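Local atomic coordinates of phosphinothricin N-acetyltransferase (Brucella ovis, PDB entry 5DWM), a protein that probably transfers an acetyl group from acetyl-CoA to an acceptor amine, as a GNAT-family acyltransferase named for phosphinothricin. Residues A25-A30 against S93-P98; C150-G155 against W163-L168. All coordinates share one frame; numbering follows the deposited sequence.

Contact 1: residues A25-A30 against S93-P98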
# COMPACT_ATOMS: atom_id res chain seq x y z
N ALA A 25 -21.23 12.32 5.44
CA ALA A 25 -21.34 12.74 6.84
C ALA A 25 -20.64 11.75 7.78
O ALA A 25 -19.95 12.16 8.72
CB ALA A 25 -22.81 12.92 7.23
N ILE A 26 -20.81 10.45 7.54
CA ILE A 26 -20.15 9.44 8.37
C ILE A 26 -18.64 9.56 8.25
O ILE A 26 -17.91 9.57 9.25
CB ILE A 26 -20.64 8.03 7.97
CG1 ILE A 26 -22.11 7.87 8.34
CG2 ILE A 26 -19.79 6.95 8.63
CD1 ILE A 26 -22.74 6.58 7.84
N TYR A 27 -18.14 9.65 7.02
CA TYR A 27 -16.70 9.74 6.83
C TYR A 27 -16.14 11.05 7.39
O TYR A 27 -15.03 11.06 7.94
CB TYR A 27 -16.34 9.55 5.35
CG TYR A 27 -14.85 9.41 5.11
CD1 TYR A 27 -14.13 8.38 5.71
CD2 TYR A 27 -14.16 10.31 4.30
CE1 TYR A 27 -12.76 8.26 5.53
CE2 TYR A 27 -12.79 10.19 4.11
CZ TYR A 27 -12.10 9.16 4.73
OH TYR A 27 -10.75 9.01 4.55
N THR A 28 -16.90 12.14 7.28
CA THR A 28 -16.46 13.41 7.85
C THR A 28 -16.17 13.28 9.34
O THR A 28 -15.13 13.74 9.82
CB THR A 28 -17.52 14.49 7.59
OG1 THR A 28 -17.54 14.81 6.19
CG2 THR A 28 -17.23 15.77 8.40
N GLN A 29 -17.07 12.64 10.08
CA GLN A 29 -16.84 12.44 11.51
C GLN A 29 -15.62 11.56 11.77
O GLN A 29 -14.83 11.83 12.68
CB GLN A 29 -18.08 11.86 12.19
CG GLN A 29 -19.23 12.85 12.27
CD GLN A 29 -18.78 14.21 12.76
OE1 GLN A 29 -18.19 14.32 13.84
NE2 GLN A 29 -19.01 15.24 11.96
N ALA A 30 -15.45 10.50 10.97
CA ALA A 30 -14.26 9.66 11.09
C ALA A 30 -12.98 10.46 10.88
O ALA A 30 -12.01 10.31 11.62
CB ALA A 30 -14.34 8.52 10.09
N SER A 93 -12.60 -1.64 3.43
CA SER A 93 -12.75 -0.36 4.11
C SER A 93 -14.13 -0.31 4.73
O SER A 93 -15.12 -0.61 4.05
CB SER A 93 -12.62 0.79 3.10
OG SER A 93 -11.31 0.83 2.57
N ILE A 94 -14.22 0.06 6.01
CA ILE A 94 -15.48 0.04 6.74
C ILE A 94 -15.52 1.26 7.64
O ILE A 94 -14.57 1.52 8.39
CB ILE A 94 -15.63 -1.21 7.64
CG1 ILE A 94 -15.36 -2.51 6.87
CG2 ILE A 94 -17.02 -1.25 8.26
CD1 ILE A 94 -15.33 -3.72 7.76
N TYR A 95 -16.64 1.99 7.60
CA TYR A 95 -16.86 3.13 8.49
C TYR A 95 -18.28 3.10 9.02
O TYR A 95 -19.23 2.83 8.27
CB TYR A 95 -16.60 4.46 7.79
CG TYR A 95 -15.12 4.71 7.59
CD1 TYR A 95 -14.36 5.25 8.62
CD2 TYR A 95 -14.49 4.39 6.40
CE1 TYR A 95 -13.01 5.48 8.46
CE2 TYR A 95 -13.13 4.62 6.23
CZ TYR A 95 -12.39 5.16 7.26
OH TYR A 95 -11.04 5.39 7.11
N ILE A 96 -18.43 3.41 10.31
CA ILE A 96 -19.71 3.35 11.00
C ILE A 96 -20.04 4.73 11.55
O ILE A 96 -19.14 5.46 12.00
CB ILE A 96 -19.66 2.30 12.14
CG1 ILE A 96 -19.18 0.94 11.61
CG2 ILE A 96 -21.01 2.17 12.81
CD1 ILE A 96 -20.13 0.28 10.63
N ALA A 97 -21.32 5.09 11.50
CA ALA A 97 -21.77 6.35 12.11
C ALA A 97 -21.46 6.35 13.60
O ALA A 97 -21.59 5.30 14.26
CB ALA A 97 -23.27 6.54 11.90
N PRO A 98 -21.06 7.49 14.17
CA PRO A 98 -20.69 7.49 15.60
C PRO A 98 -21.79 6.99 16.51
O PRO A 98 -21.51 6.25 17.46
CB PRO A 98 -20.37 8.97 15.87
CG PRO A 98 -19.94 9.49 14.55
CD PRO A 98 -20.81 8.79 13.54
O HOH W 1 -17.82 7.98 11.66
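The backbone oxygen of I26 takes two hydrogen bonds: one from A30 N, the regular turn of the helix, and one from a water 2.9 Å away. The same water donates at 2.9 Å to I96 O, so it ties helix to strand where no direct hydrogen bond joins 25-30 and 93-98. Beside it I26 CG2 rests on the end of the strand, 3.7 Å from A97 N, while CG1, on the other branch, meets A97 CB at 4.0 Å. This is helix 20-33 lying across strand 89-96 of the GNAT sheet, the two short axes at 91° and 8.1 Å apart. One residue before I96 on the strand, Y95 offers a ring face to Y27 in a T-shaped pair, centroids 5.0 Å apart and planes 77° from each other. Y27 CD1 stands over the centre of that face, and CE1 comes to 3.6 Å from Y95 CZ. With CG anti to the backbone N (chi1 -170°), the Y27 ring reaches the Y95 face; its hydroxyl is hydrogen-bonded to E39 and S37. A30 CB lies oblique to the Y95 ring, 3.6 Å from CD1. At the outer margin Q29 CB lies against the pucker atom CG of P98. The side chain of I96 leaves the strand on the side away from helix 20-33 and touches I105 and L109 of helix 105-119.

Contact 2: residues C150-G155 against W163-L168; sequences CGRIEG and WLDTVL
The guanidinium of R152 turns its edge to the carboxylate of D165 in a salt bridge: NE and NH2 both bond to OD2, each at 3.0 Å, with that oxygen in the guanidinium plane. The two planes stand 73° apart, and NE and NH2 reach OD2 from opposite faces of the carboxylate, on its anti side. R152 gets there as an extended chain with CG anti to the backbone N (chi1 -176°), V167 CG2 lying obliquely beside it; NH2 has a second salt bridge to E133. The other carboxylate oxygen, OD1, takes the N-H of G155 at 2.8 Å and forms a salt bridge with R177 of the second subunit. G155 O lies oblique to the W163 indole, 3.6 Å from CZ3, and W163 NE1 bonds to T179 O of the second subunit. From there the antiparallel ladder runs back along the strands, I153 and T166 forming a hydrogen-bonded pair; at its other end C150 and G151 both face L168, a classic beta bulge in which C150 N bonds to L168 O at 2.8 Å. This hairpin ends the sheet within the chain: strand 162-172 pairs on its other side with strand 124-129, and outermost strand 148-159 exchanges backbone hydrogen bonds with the second subunit through C150 and R152.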
# COMPACT_ATOMS: atom_id res chain seq x y z
N CYS A 150 -0.90 -9.74 10.06
CA CYS A 150 0.17 -9.97 9.11
C CYS A 150 1.13 -8.79 9.00
O CYS A 150 1.92 -8.74 8.05
CB CYS A 150 -0.37 -10.37 7.72
SG CYS A 150 -1.37 -9.13 6.87
N GLY A 151 1.10 -7.85 9.94
CA GLY A 151 2.13 -6.83 9.96
C GLY A 151 1.72 -5.61 10.76
O GLY A 151 0.56 -5.43 11.12
N ARG A 152 2.71 -4.77 11.02
CA ARG A 152 2.48 -3.51 11.73
C ARG A 152 3.58 -2.55 11.30
O ARG A 152 4.75 -2.77 11.62
CB ARG A 152 2.51 -3.72 13.24
CG ARG A 152 2.19 -2.47 14.03
CD ARG A 152 1.79 -2.82 15.46
NE ARG A 152 1.56 -1.65 16.29
CZ ARG A 152 0.69 -1.60 17.30
NH1 ARG A 152 -0.05 -2.67 17.60
NH2 ARG A 152 0.55 -0.49 18.01
N ILE A 153 3.20 -1.51 10.55
CA ILE A 153 4.15 -0.48 10.14
C ILE A 153 4.11 0.59 11.22
O ILE A 153 3.13 1.32 11.34
CB ILE A 153 3.81 0.12 8.77
CG1 ILE A 153 3.64 -0.96 7.70
CG2 ILE A 153 4.88 1.14 8.36
CD1 ILE A 153 3.08 -0.41 6.38
N GLU A 154 5.17 0.67 12.01
CA GLU A 154 5.21 1.60 13.13
C GLU A 154 5.45 3.02 12.65
O GLU A 154 6.27 3.27 11.77
CB GLU A 154 6.32 1.20 14.08
CG GLU A 154 6.05 -0.12 14.78
CD GLU A 154 7.09 -0.41 15.83
OE1 GLU A 154 7.00 0.17 16.93
OE2 GLU A 154 8.02 -1.19 15.54
N GLY A 155 4.72 3.96 13.25
CA GLY A 155 4.95 5.37 12.94
C GLY A 155 4.65 5.73 11.51
O GLY A 155 5.33 6.58 10.93
N TRP A 163 1.84 10.08 16.77
CA TRP A 163 2.30 9.09 15.80
C TRP A 163 1.39 7.87 15.85
O TRP A 163 0.95 7.44 16.92
CB TRP A 163 3.74 8.68 16.07
CG TRP A 163 4.73 9.71 15.64
CD1 TRP A 163 5.45 10.56 16.45
CD2 TRP A 163 5.11 10.02 14.30
NE1 TRP A 163 6.26 11.37 15.68
CE2 TRP A 163 6.07 11.06 14.36
CE3 TRP A 163 4.73 9.52 13.05
CZ2 TRP A 163 6.64 11.61 13.21
CZ3 TRP A 163 5.30 10.06 11.91
CH2 TRP A 163 6.25 11.10 12.00
N LEU A 164 1.11 7.31 14.67
CA LEU A 164 0.13 6.25 14.51
C LEU A 164 0.80 5.08 13.81
O LEU A 164 1.67 5.28 12.96
CB LEU A 164 -1.01 6.71 13.61
CG LEU A 164 -1.61 8.10 13.90
CD1 LEU A 164 -2.68 8.44 12.86
CD2 LEU A 164 -2.17 8.17 15.31
N ASP A 165 0.37 3.86 14.16
CA ASP A 165 0.86 2.65 13.50
C ASP A 165 -0.22 2.11 12.58
O ASP A 165 -1.41 2.23 12.86
CB ASP A 165 1.18 1.55 14.52
CG ASP A 165 2.31 1.92 15.47
OD1 ASP A 165 3.01 2.93 15.26
OD2 ASP A 165 2.50 1.19 16.46
N THR A 166 0.20 1.46 11.50
CA THR A 166 -0.73 0.77 10.61
C THR A 166 -0.69 -0.72 10.93
O THR A 166 0.37 -1.34 10.81
CB THR A 166 -0.32 0.95 9.16
OG1 THR A 166 -0.39 2.33 8.80
CG2 THR A 166 -1.24 0.14 8.24
N VAL A 167 -1.82 -1.29 11.34
CA VAL A 167 -1.93 -2.72 11.58
C VAL A 167 -2.47 -3.40 10.33
O VAL A 167 -3.51 -2.99 9.80
CB VAL A 167 -2.80 -3.01 12.82
CG1 VAL A 167 -3.29 -4.46 12.81
CG2 VAL A 167 -2.00 -2.70 14.10
N LEU A 168 -1.77 -4.41 9.83
CA LEU A 168 -2.20 -5.15 8.65
C LEU A 168 -2.75 -6.51 9.06
O LEU A 168 -2.17 -7.20 9.90
CB LEU A 168 -1.03 -5.36 7.69
CG LEU A 168 -0.30 -4.09 7.28
CD1 LEU A 168 1.01 -4.47 6.67
CD2 LEU A 168 -1.13 -3.31 6.29

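Both contacts reach the same mixed sheet, but at different strands: contact 1 packs a helix against strand 89-96, whereas contact 2 joins strands 162-172 and 148-159, with strand 124-129 lying between the two sites in the sheet order. Their centres are about 21 Å apart, their nearest atoms about 10 Å. Contact 1 adjoins the acetyl-CoA site: its strand segment includes I94 and I96, which bind acetyl-CoA, though none is bound to this chain in the model, and the side chain of I96 is about 4 Å from G106, another residue of that site. Contact 2 lies away from those residues and faces the second subunit instead, whereas no other chain touches contact 1.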